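Long-range contact in mRNA transport regulator MTR2 (Candida albicans, PDB 1Q42), which affects the transport of mRNA from the nucleus to the cytoplasm and interacts with the export factor MEX67: residues S64-N75 and D179-F190. Residues are numbered along the deposited sequence; the frame is centred on the assembly and turned at random.
Sequences SNLKRSSAIIVN and DGEIINSMDYRF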
ATOM      1  N   SER A  64      -3.394   2.588  -4.961  1.00 22.19           N
ATOM      2  CA  SER A  64      -4.174   3.486  -5.814  1.00 23.04           C
ATOM      3  C   SER A  64      -5.213   4.315  -5.058  1.00 23.04           C
ATOM      4  O   SER A  64      -5.658   5.362  -5.563  1.00 22.82           O
ATOM      5  CB  SER A  64      -4.874   2.708  -6.926  1.00 24.22           C
ATOM      6  OG  SER A  64      -5.749   1.755  -6.377  1.00 26.07           O
ATOM      7  N   ASN A  65      -5.603   3.874  -3.862  1.00 22.23           N
ATOM      8  CA  ASN A  65      -6.570   4.645  -3.071  1.00 22.96           C
ATOM      9  C   ASN A  65      -5.983   5.895  -2.403  1.00 22.24           C
ATOM     10  O   ASN A  65      -6.716   6.693  -1.812  1.00 21.60           O
ATOM     11  CB  ASN A  65      -7.245   3.761  -2.028  1.00 23.66           C
ATOM     12  CG  ASN A  65      -8.106   2.666  -2.649  1.00 27.20           C
ATOM     13  OD1 ASN A  65      -7.832   1.487  -2.462  1.00 30.25           O
ATOM     14  ND2 ASN A  65      -9.146   3.057  -3.391  1.00 31.47           N
ATOM     15  N   LEU A  66      -4.667   6.073  -2.500  1.00 21.12           N
ATOM     16  CA  LEU A  66      -4.029   7.278  -1.992  1.00 21.29           C
ATOM     17  C   LEU A  66      -4.458   8.484  -2.800  1.00 22.42           C
ATOM     18  O   LEU A  66      -4.608   8.400  -4.009  1.00 22.66           O
ATOM     19  CB  LEU A  66      -2.513   7.149  -2.062  1.00 20.50           C
ATOM     20  CG  LEU A  66      -1.864   6.161  -1.105  1.00 20.80           C
ATOM     21  CD1 LEU A  66      -0.423   5.882  -1.561  1.00 20.54           C
ATOM     22  CD2 LEU A  66      -1.880   6.704   0.323  1.00 20.56           C
ATOM     23  N   LYS A  67      -4.666   9.606  -2.118  1.00 23.57           N
ATOM     24  CA  LYS A  67      -4.838  10.888  -2.787  1.00 24.76           C
ATOM     25  C   LYS A  67      -3.492  11.384  -3.310  1.00 25.95           C
ATOM     26  O   LYS A  67      -2.448  11.149  -2.706  1.00 25.31           O
ATOM     27  CB  LYS A  67      -5.447  11.921  -1.826  1.00 24.81           C
ATOM     28  CG  LYS A  67      -6.891  11.644  -1.500  1.00 24.12           C
ATOM     29  CD  LYS A  67      -7.538  12.804  -0.748  1.00 25.14           C
ATOM     30  CE  LYS A  67      -8.941  12.444  -0.316  1.00 25.29           C
ATOM     31  NZ  LYS A  67      -9.708  13.607   0.190  1.00 24.33           N
ATOM     32  N   ARG A  68      -3.524  12.086  -4.442  1.00 27.86           N
ATOM     33  CA  ARG A  68      -2.328  12.677  -5.015  1.00 29.43           C
ATOM     34  C   ARG A  68      -1.538  13.494  -3.978  1.00 29.18           C
ATOM     35  O   ARG A  68      -0.310  13.388  -3.916  1.00 29.87           O
ATOM     36  CB  ARG A  68      -2.702  13.535  -6.245  1.00 31.04           C
ATOM     37  CG  ARG A  68      -1.582  13.701  -7.230  1.00 34.98           C
ATOM     38  CD  ARG A  68      -1.845  13.227  -8.671  1.00 38.83           C
ATOM     39  NE  ARG A  68      -2.091  11.780  -8.809  1.00 41.35           N
ATOM     40  CZ  ARG A  68      -1.166  10.797  -8.764  1.00 42.29           C
ATOM     41  NH1 ARG A  68       0.126  11.041  -8.549  1.00 40.67           N
ATOM     42  NH2 ARG A  68      -1.554   9.539  -8.932  1.00 41.99           N
ATOM     43  N   SER A  69      -2.247  14.237  -3.128  1.00 29.22           N
ATOM     44  CA  SER A  69      -1.630  15.113  -2.124  1.00 29.45           C
ATOM     45  C   SER A  69      -1.709  14.564  -0.691  1.00 27.60           C
ATOM     46  O   SER A  69      -1.705  15.326   0.289  1.00 28.68           O
ATOM     47  CB  SER A  69      -2.287  16.488  -2.165  1.00 30.40           C
ATOM     48  OG  SER A  69      -3.608  16.449  -1.662  1.00 33.02           O
ATOM     49  N   SER A  70      -1.796  13.253  -0.564  1.00 25.67           N
ATOM     50  CA  SER A  70      -1.802  12.625   0.757  1.00 24.32           C
ATOM     51  C   SER A  70      -0.481  12.881   1.492  1.00 23.22           C
ATOM     52  O   SER A  70       0.564  13.086   0.854  1.00 24.09           O
ATOM     53  CB  SER A  70      -2.062  11.121   0.645  1.00 24.15           C
ATOM     54  OG  SER A  70      -1.241  10.529  -0.335  1.00 26.07           O
ATOM     55  N   ALA A  71      -0.543  12.884   2.822  1.00 21.84           N
ATOM     56  CA  ALA A  71       0.641  12.950   3.676  1.00 21.69           C
ATOM     57  C   ALA A  71       1.083  11.508   3.877  1.00 20.24           C
ATOM     58  O   ALA A  71       0.302  10.712   4.367  1.00 21.81           O
ATOM     59  CB  ALA A  71       0.289  13.579   5.038  1.00 21.85           C
ATOM     60  N   ILE A  72       2.287  11.161   3.447  1.00 19.05           N
ATOM     61  CA  ILE A  72       2.774   9.766   3.525  1.00 18.26           C
ATOM     62  C   ILE A  72       4.068   9.724   4.322  1.00 18.38           C
ATOM     63  O   ILE A  72       4.968  10.592   4.139  1.00 19.12           O
ATOM     64  CB  ILE A  72       3.010   9.172   2.119  1.00 17.53           C
ATOM     65  CG1 ILE A  72       1.713   9.205   1.309  1.00 16.92           C
ATOM     66  CG2 ILE A  72       3.553   7.737   2.225  1.00 17.88           C
ATOM     67  CD1 ILE A  72       1.858   8.810  -0.132  1.00 16.71           C
ATOM     68  N   ILE A  73       4.149   8.751   5.223  1.00 18.16           N
ATOM     69  CA  ILE A  73       5.330   8.526   6.053  1.00 19.19           C
ATOM     70  C   ILE A  73       5.632   7.050   5.955  1.00 19.00           C
ATOM     71  O   ILE A  73       4.742   6.230   6.096  1.00 17.47           O
ATOM     72  CB  ILE A  73       5.104   8.903   7.548  1.00 20.53           C
ATOM     73  CG1 ILE A  73       4.522  10.310   7.688  1.00 24.59           C
ATOM     74  CG2 ILE A  73       6.437   8.733   8.305  1.00 20.86           C
ATOM     75  CD1 ILE A  73       3.920  10.569   9.043  1.00 27.90           C
ATOM     76  N   VAL A  74       6.881   6.720   5.646  1.00 19.83           N
ATOM     77  CA  VAL A  74       7.318   5.343   5.551  1.00 21.16           C
ATOM     78  C   VAL A  74       8.464   5.174   6.535  1.00 22.58           C
ATOM     79  O   VAL A  74       9.493   5.850   6.408  1.00 21.89           O
ATOM     80  CB  VAL A  74       7.780   5.007   4.121  1.00 21.74           C
ATOM     81  CG1 VAL A  74       8.165   3.537   4.011  1.00 23.01           C
ATOM     82  CG2 VAL A  74       6.681   5.335   3.137  1.00 22.11           C
ATOM     83  N   ASN A  75       8.272   4.298   7.519  1.00 23.96           N
ATOM     84  CA  ASN A  75       9.301   4.005   8.531  1.00 25.79           C
ATOM     85  C   ASN A  75       9.869   5.242   9.213  1.00 26.87           C
ATOM     86  O   ASN A  75      11.090   5.364   9.413  1.00 28.09           O
ATOM     87  CB  ASN A  75      10.397   3.150   7.899  1.00 26.28           C
ATOM     88  CG  ASN A  75       9.927   1.760   7.611  1.00 26.58           C
ATOM     89  OD1 ASN A  75       9.152   1.195   8.385  1.00 28.00           O
ATOM     90  ND2 ASN A  75      10.382   1.185   6.505  1.00 28.34           N
ATOM     91  N   ASP A 179     -13.343   3.174  -4.038  1.00 50.64           N
ATOM     92  CA  ASP A 179     -12.249   2.723  -4.911  1.00 49.32           C
ATOM     93  C   ASP A 179     -11.433   3.849  -5.576  1.00 47.14           C
ATOM     94  O   ASP A 179     -10.464   3.563  -6.287  1.00 47.32           O
ATOM     95  CB  ASP A 179     -12.760   1.721  -5.971  1.00 50.42           C
ATOM     96  CG  ASP A 179     -12.394   0.285  -5.641  1.00 51.89           C
ATOM     97  OD1 ASP A 179     -11.180  -0.004  -5.528  1.00 53.85           O
ATOM     98  OD2 ASP A 179     -13.248  -0.622  -5.476  1.00 54.70           O
ATOM     99  N   GLY A 180     -11.795   5.109  -5.331  1.00 44.63           N
ATOM    100  CA  GLY A 180     -11.062   6.245  -5.870  1.00 42.39           C
ATOM    101  C   GLY A 180     -10.007   6.748  -4.892  1.00 39.35           C
ATOM    102  O   GLY A 180      -9.586   6.026  -3.982  1.00 38.93           O
ATOM    103  N   GLU A 181      -9.588   7.993  -5.077  1.00 36.77           N
ATOM    104  CA  GLU A 181      -8.588   8.612  -4.208  1.00 34.17           C
ATOM    105  C   GLU A 181      -9.250   9.155  -2.928  1.00 32.05           C
ATOM    106  O   GLU A 181      -9.816  10.256  -2.914  1.00 31.49           O
ATOM    107  CB  GLU A 181      -7.824   9.694  -4.981  1.00 34.54           C
ATOM    108  CG  GLU A 181      -7.097   9.128  -6.205  1.00 35.94           C
ATOM    109  CD  GLU A 181      -6.247  10.146  -6.949  1.00 38.41           C
ATOM    110  OE1 GLU A 181      -5.072   9.838  -7.270  1.00 39.85           O
ATOM    111  OE2 GLU A 181      -6.755  11.249  -7.233  1.00 39.35           O
ATOM    112  N   ILE A 182      -9.155   8.366  -1.856  1.00 28.81           N
ATOM    113  CA  ILE A 182      -9.818   8.658  -0.590  1.00 26.88           C
ATOM    114  C   ILE A 182      -8.897   8.737   0.634  1.00 24.57           C
ATOM    115  O   ILE A 182      -9.289   9.284   1.664  1.00 24.04           O
ATOM    116  CB  ILE A 182     -10.941   7.631  -0.321  1.00 27.42           C
ATOM    117  CG1 ILE A 182     -10.407   6.199  -0.355  1.00 27.57           C
ATOM    118  CG2 ILE A 182     -12.086   7.821  -1.326  1.00 28.18           C
ATOM    119  CD1 ILE A 182     -11.376   5.188   0.133  1.00 28.83           C
ATOM    120  N   ILE A 183      -7.683   8.209   0.536  1.00 21.94           N
ATOM    121  CA  ILE A 183      -6.761   8.236   1.680  1.00 21.10           C
ATOM    122  C   ILE A 183      -6.030   9.579   1.750  1.00 20.65           C
ATOM    123  O   ILE A 183      -5.297   9.934   0.828  1.00 20.72           O
ATOM    124  CB  ILE A 183      -5.756   7.069   1.607  1.00 19.45           C
ATOM    125  CG1 ILE A 183      -6.498   5.720   1.597  1.00 20.00           C
ATOM    126  CG2 ILE A 183      -4.789   7.145   2.803  1.00 20.10           C
ATOM    127  CD1 ILE A 183      -5.634   4.497   1.298  1.00 20.56           C
ATOM    128  N   ASN A 184      -6.266  10.327   2.836  1.00 20.66           N
ATOM    129  CA  ASN A 184      -5.639  11.624   3.103  1.00 20.85           C
ATOM    130  C   ASN A 184      -4.259  11.539   3.715  1.00 19.74           C
ATOM    131  O   ASN A 184      -3.435  12.421   3.526  1.00 18.84           O
ATOM    132  CB  ASN A 184      -6.517  12.461   4.042  1.00 21.65           C
ATOM    133  CG  ASN A 184      -7.929  12.619   3.508  1.00 23.60           C
ATOM    134  OD1 ASN A 184      -8.874  11.986   4.003  1.00 26.90           O
ATOM    135  ND2 ASN A 184      -8.064  13.402   2.459  1.00 23.14           N
ATOM    136  N   SER A 185      -4.017  10.487   4.478  1.00 19.50           N
ATOM    137  CA  SER A 185      -2.702  10.269   5.070  1.00 19.71           C
ATOM    138  C   SER A 185      -2.450   8.793   5.313  1.00 19.18           C
ATOM    139  O   SER A 185      -3.377   8.050   5.616  1.00 18.29           O
ATOM    140  CB  SER A 185      -2.525  11.076   6.364  1.00 21.06           C
ATOM    141  OG  SER A 185      -3.342  10.618   7.414  1.00 24.10           O
ATOM    142  N   MET A 186      -1.195   8.389   5.136  1.00 18.75           N
ATOM    143  CA  MET A 186      -0.749   7.014   5.377  1.00 18.78           C
ATOM    144  C   MET A 186       0.578   7.051   6.121  1.00 18.01           C
ATOM    145  O   MET A 186       1.525   7.727   5.707  1.00 18.11           O
ATOM    146  CB  MET A 186      -0.583   6.217   4.078  1.00 19.55           C
ATOM    147  CG  MET A 186       0.029   4.813   4.286  1.00 21.06           C
ATOM    148  SD  MET A 186       0.144   3.889   2.771  1.00 26.01           S
ATOM    149  CE  MET A 186       1.486   4.699   1.968  1.00 25.41           C
ATOM    150  N   ASP A 187       0.619   6.336   7.240  1.00 17.73           N
ATOM    151  CA  ASP A 187       1.818   6.126   8.022  1.00 17.78           C
ATOM    152  C   ASP A 187       2.030   4.603   8.014  1.00 17.07           C
ATOM    153  O   ASP A 187       1.273   3.884   8.640  1.00 17.51           O
ATOM    154  CB  ASP A 187       1.597   6.701   9.432  1.00 18.72           C
ATOM    155  CG  ASP A 187       2.575   6.193  10.464  1.00 22.48           C
ATOM    156  OD1 ASP A 187       3.738   5.880  10.141  1.00 27.35           O
ATOM    157  OD2 ASP A 187       2.255   6.082  11.662  1.00 27.76           O
ATOM    158  N   TYR A 188       3.031   4.146   7.270  1.00 16.33           N
ATOM    159  CA  TYR A 188       3.359   2.727   7.121  1.00 16.23           C
ATOM    160  C   TYR A 188       4.702   2.486   7.804  1.00 16.40           C
ATOM    161  O   TYR A 188       5.677   3.173   7.505  1.00 15.68           O
ATOM    162  CB  TYR A 188       3.441   2.397   5.626  1.00 16.92           C
ATOM    163  CG  TYR A 188       3.652   0.939   5.279  1.00 15.55           C
ATOM    164  CD1 TYR A 188       2.598   0.140   4.848  1.00 15.41           C
ATOM    165  CD2 TYR A 188       4.921   0.372   5.315  1.00 16.36           C
ATOM    166  CE1 TYR A 188       2.802  -1.191   4.516  1.00 17.01           C
ATOM    167  CE2 TYR A 188       5.124  -0.957   4.997  1.00 17.36           C
ATOM    168  CZ  TYR A 188       4.061  -1.731   4.585  1.00 17.08           C
ATOM    169  OH  TYR A 188       4.260  -3.070   4.270  1.00 17.37           O
ATOM    170  N   ARG A 189       4.753   1.526   8.721  1.00 16.86           N
ATOM    171  CA  ARG A 189       5.935   1.330   9.563  1.00 18.81           C
ATOM    172  C   ARG A 189       6.197  -0.159   9.797  1.00 17.92           C
ATOM    173  O   ARG A 189       5.306  -0.847  10.211  1.00 17.03           O
ATOM    174  CB  ARG A 189       5.693   2.020  10.908  1.00 20.33           C
ATOM    175  CG  ARG A 189       6.878   2.189  11.794  1.00 26.30           C
ATOM    176  CD  ARG A 189       6.595   3.067  12.991  1.00 30.82           C
ATOM    177  NE  ARG A 189       6.862   4.470  12.674  1.00 36.44           N
ATOM    178  CZ  ARG A 189       6.007   5.492  12.807  1.00 39.34           C
ATOM    179  NH1 ARG A 189       4.768   5.347  13.295  1.00 41.02           N
ATOM    180  NH2 ARG A 189       6.417   6.697  12.448  1.00 39.38           N
ATOM    181  N   PHE A 190       7.402  -0.649   9.549  1.00 17.27           N
ATOM    182  CA  PHE A 190       7.767  -1.983  10.018  1.00 18.47           C
ATOM    183  C   PHE A 190       7.931  -1.926  11.539  1.00 18.85           C
ATOM    184  O   PHE A 190       8.661  -1.073  12.073  1.00 19.62           O
ATOM    185  CB  PHE A 190       9.081  -2.491   9.378  1.00 18.86           C
ATOM    186  CG  PHE A 190       8.990  -2.782   7.899  1.00 20.86           C
ATOM    187  CD1 PHE A 190       7.872  -3.376   7.340  1.00 20.01           C
ATOM    188  CD2 PHE A 190      10.075  -2.514   7.072  1.00 24.57           C
ATOM    189  CE1 PHE A 190       7.801  -3.628   5.983  1.00 22.30           C
ATOM    190  CE2 PHE A 190      10.019  -2.790   5.710  1.00 24.95           C
ATOM    191  CZ  PHE A 190       8.878  -3.347   5.170  1.00 24.20           C
TER
HETATM  192  O   HOH W   1      -8.021   5.071  -7.085  1.00 50.74           O
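Residues 70-74 and 185-190 run side by side as parallel strands of the NTF2-like sheet, their axes 4.6 Å apart and inclined by 4°, and the backbone ladder alternates from Asn184 O to Ala71 N through to Tyr188 O and Asn75 N. Upstream, a type I turn from Lys67 to Ser70 separates this ladder from a second parallel bridge, Leu66 with Ile183, while a classic bulge, in which Asn184 and Ser185 both face Val171 of the neighbouring antiparallel strand 164-173, falls where the chain turns a corner. Leu66, Ile72, Ile183 and Met186 lie on one face of the sheet, beneath helices 29-40 and 87-96, where Phe36 and Phe91 pack on them. CG of Met186 is anti to the backbone N (chi1 174°) and the chain bends at its last torsion, bringing CE within 3.7 Å of Ile72 CG2. Leu66 lies at about a right angle to this methionine, and its CD2 meets Ile183 CG2 at 3.8 Å. Before the turn, Asn65 O accepts from both Ile182 N and Ile183 N, which approach from opposite faces of its carbonyl plane, and Asn65 ND2 donates almost straight to Gly180 O (3.1 Å), which lies in the amide plane. Arg68 NE makes only a long salt bridge with Glu181 OE1 (3.9 Å); the stronger ones are Arg68 NH1 with Asp86 and Glu181 OE1 with Lys88. At the far end the side chain of Asn75 extends the ladder: its OD1 accepts from Phe190 N at 2.8 Å, and ND2 sits 3.8 Å from Phe190 CD2, the amide turned 45° from the ring.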